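Local coordinates for protein amphinase-2 (Rana pipiens, PDB 2P7S) that cleaves RNA endonucleolytically as a secreted, cytotoxic member of the pancreatic ribonuclease family, at residues A[8-13]-A[36-41]. Numbering follows the deposited sequence.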
loop_
_atom_site.group_PDB
_atom_site.type_symbol
_atom_site.label_atom_id
_atom_site.label_comp_id
_atom_site.label_asym_id
_atom_site.label_seq_id
_atom_site.Cartn_x
_atom_site.Cartn_y
_atom_site.Cartn_z
ATOM N N TRP A 8 -2.187 1.676 -11.833
ATOM C CA TRP A 8 -2.297 0.409 -11.107
ATOM C C TRP A 8 -0.901 -0.161 -10.865
ATOM O O TRP A 8 -0.581 -0.593 -9.756
ATOM C CB TRP A 8 -3.117 -0.594 -11.930
ATOM C CG TRP A 8 -3.131 -2.039 -11.435
ATOM C CD1 TRP A 8 -3.011 -3.162 -12.210
ATOM C CD2 TRP A 8 -3.366 -2.507 -10.094
ATOM N NE1 TRP A 8 -3.162 -4.292 -11.443
ATOM C CE2 TRP A 8 -3.381 -3.921 -10.142
ATOM C CE3 TRP A 8 -3.566 -1.872 -8.860
ATOM C CZ2 TRP A 8 -3.592 -4.712 -9.002
ATOM C CZ3 TRP A 8 -3.776 -2.662 -7.725
ATOM C CH2 TRP A 8 -3.786 -4.066 -7.808
ATOM N N GLU A 9 -0.072 -0.165 -11.907
ATOM C CA GLU A 9 1.285 -0.697 -11.787
ATOM C C GLU A 9 2.060 0.053 -10.706
ATOM O O GLU A 9 2.777 -0.553 -9.911
ATOM C CB GLU A 9 2.031 -0.596 -13.123
ATOM C CG GLU A 9 1.518 -1.528 -14.216
ATOM C CD GLU A 9 1.638 -3.003 -13.854
ATOM O OE1 GLU A 9 2.666 -3.389 -13.256
ATOM O OE2 GLU A 9 0.710 -3.780 -14.179
ATOM N N LYS A 10 1.907 1.373 -10.678
ATOM C CA LYS A 10 2.594 2.184 -9.683
ATOM C C LYS A 10 2.069 1.852 -8.285
ATOM O O LYS A 10 2.849 1.776 -7.333
ATOM C CB LYS A 10 2.391 3.672 -9.971
ATOM C CG LYS A 10 3.197 4.587 -9.065
ATOM C CD LYS A 10 2.853 6.045 -9.311
ATOM C CE LYS A 10 3.621 6.958 -8.373
ATOM N NZ LYS A 10 3.232 8.386 -8.550
ATOM N N PHE A 11 0.756 1.655 -8.167
ATOM C CA PHE A 11 0.150 1.323 -6.879
ATOM C C PHE A 11 0.682 -0.013 -6.360
ATOM O O PHE A 11 1.034 -0.126 -5.184
ATOM C CB PHE A 11 -1.377 1.239 -6.995
ATOM C CG PHE A 11 -2.067 0.888 -5.701
ATOM C CD1 PHE A 11 -2.629 1.877 -4.902
ATOM C CD2 PHE A 11 -2.148 -0.436 -5.279
ATOM C CE1 PHE A 11 -3.268 1.550 -3.693
ATOM C CE2 PHE A 11 -2.779 -0.772 -4.080
ATOM C CZ PHE A 11 -3.340 0.224 -3.285
ATOM N N LYS A 12 0.724 -1.025 -7.229
ATOM C CA LYS A 12 1.216 -2.349 -6.838
ATOM C C LYS A 12 2.664 -2.281 -6.363
ATOM O O LYS A 12 3.031 -2.878 -5.350
ATOM C CB LYS A 12 1.143 -3.338 -8.011
ATOM C CG LYS A 12 -0.248 -3.868 -8.332
ATOM C CD LYS A 12 -0.191 -4.956 -9.410
ATOM C CE LYS A 12 0.262 -4.393 -10.750
ATOM N NZ LYS A 12 0.389 -5.454 -11.798
ATOM N N THR A 13 3.483 -1.557 -7.116
ATOM C CA THR A 13 4.899 -1.420 -6.806
ATOM C C THR A 13 5.108 -0.723 -5.465
ATOM O O THR A 13 5.886 -1.176 -4.630
ATOM C CB THR A 13 5.636 -0.615 -7.919
ATOM O OG1 THR A 13 5.617 -1.361 -9.146
ATOM C CG2 THR A 13 7.088 -0.353 -7.526
ATOM N N THR A 36 10.081 2.175 -4.870
ATOM C CA THR A 36 9.842 3.559 -4.482
ATOM C C THR A 36 9.691 4.516 -5.655
ATOM O O THR A 36 10.568 5.345 -5.907
ATOM C CB THR A 36 10.966 4.062 -3.558
ATOM O OG1 THR A 36 12.242 3.741 -4.131
ATOM C CG2 THR A 36 10.849 3.413 -2.189
ATOM N N PRO A 37 8.557 4.421 -6.375
ATOM C CA PRO A 37 8.226 5.252 -7.539
ATOM C C PRO A 37 8.297 6.747 -7.248
ATOM O O PRO A 37 8.784 7.523 -8.069
ATOM C CB PRO A 37 6.803 4.809 -7.886
ATOM C CG PRO A 37 6.786 3.378 -7.466
ATOM C CD PRO A 37 7.485 3.440 -6.124
ATOM N N ASP A 38 7.811 7.153 -6.079
ATOM C CA ASP A 38 7.827 8.564 -5.716
ATOM C C ASP A 38 9.132 8.999 -5.044
ATOM O O ASP A 38 9.226 10.112 -4.529
ATOM C CB ASP A 38 6.627 8.889 -4.817
ATOM C CG ASP A 38 5.294 8.703 -5.535
ATOM O OD1 ASP A 38 5.110 9.302 -6.615
ATOM O OD2 ASP A 38 4.432 7.959 -5.024
ATOM N N GLY A 39 10.134 8.123 -5.064
ATOM C CA GLY A 39 11.418 8.436 -4.457
ATOM C C GLY A 39 11.698 7.639 -3.194
ATOM O O GLY A 39 10.773 7.175 -2.531
ATOM N N GLN A 40 12.977 7.474 -2.861
ATOM C CA GLN A 40 13.360 6.734 -1.662
ATOM C C GLN A 40 13.409 7.624 -0.424
ATOM O O GLN A 40 13.444 8.849 -0.521
ATOM C CB GLN A 40 14.730 6.068 -1.840
ATOM C CG GLN A 40 14.762 4.921 -2.838
ATOM C CD GLN A 40 15.293 5.339 -4.191
ATOM O OE1 GLN A 40 16.451 5.744 -4.316
ATOM N NE2 GLN A 40 14.452 5.244 -5.215
ATOM N N CYS A 41 13.406 6.984 0.742
ATOM C CA CYS A 41 13.466 7.676 2.023
ATOM C C CYS A 41 12.310 8.649 2.254
ATOM O O CYS A 41 12.502 9.733 2.799
ATOM C CB CYS A 41 14.803 8.419 2.151
ATOM S SG CYS A 41 15.129 9.121 3.799
#
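K10 and T13, one helical turn apart on the N-terminal helix 6-15 of this RNase A fold, meet P37 and D38 of a type I beta turn, T36 to G39, in the loop that leads to strand 45-49. The charged part is a salt bridge: K10 NZ donates to D38 OD1 at 2.8 Å, arriving on the syn side and only 20° out of the carboxylate plane. Lysine suits the place because its long chain, with CG anti to the backbone N (chi1 -174°) and extended beyond, reaches past P37 to the aspartate, while its methylenes pack on the ring. The other carboxylate oxygen, D38 OD2, is paired with K14 NZ, so one aspartate holds two lysines of the same helix. A leucine in place of D38 would probably leave both ammonium groups without their anionic mate, with only the proline contacts joining these two segments. Beside the salt bridge the contact is apolar: K10 CG lies 3.8 Å from P37 CB, while the methyl T13 CG2 rests 3.7 Å from P37 CG. Proline also fits the second position of the turn, where phi is near -55°. The turn is closed by G39 N donating to T36 O, and its last position is glycine, since at this positive phi with extended psi a side chain would collide with the carbonyl O of D38. T36 OG1 accepts from Q40 NE2 at 2.9 Å and is also hydrogen-bonded to D32 O, tying the turn to the preceding part of the same loop. On the helix, K12 NZ forms a salt bridge with E9 OE2, which it meets from above the carboxylate plane. With its methyl turned to the proline, T13 directs its hydroxyl back along the helix, and E9 O takes T13 N on one face of its plane and T13 OG1, at 3.1 Å, on the opposite face.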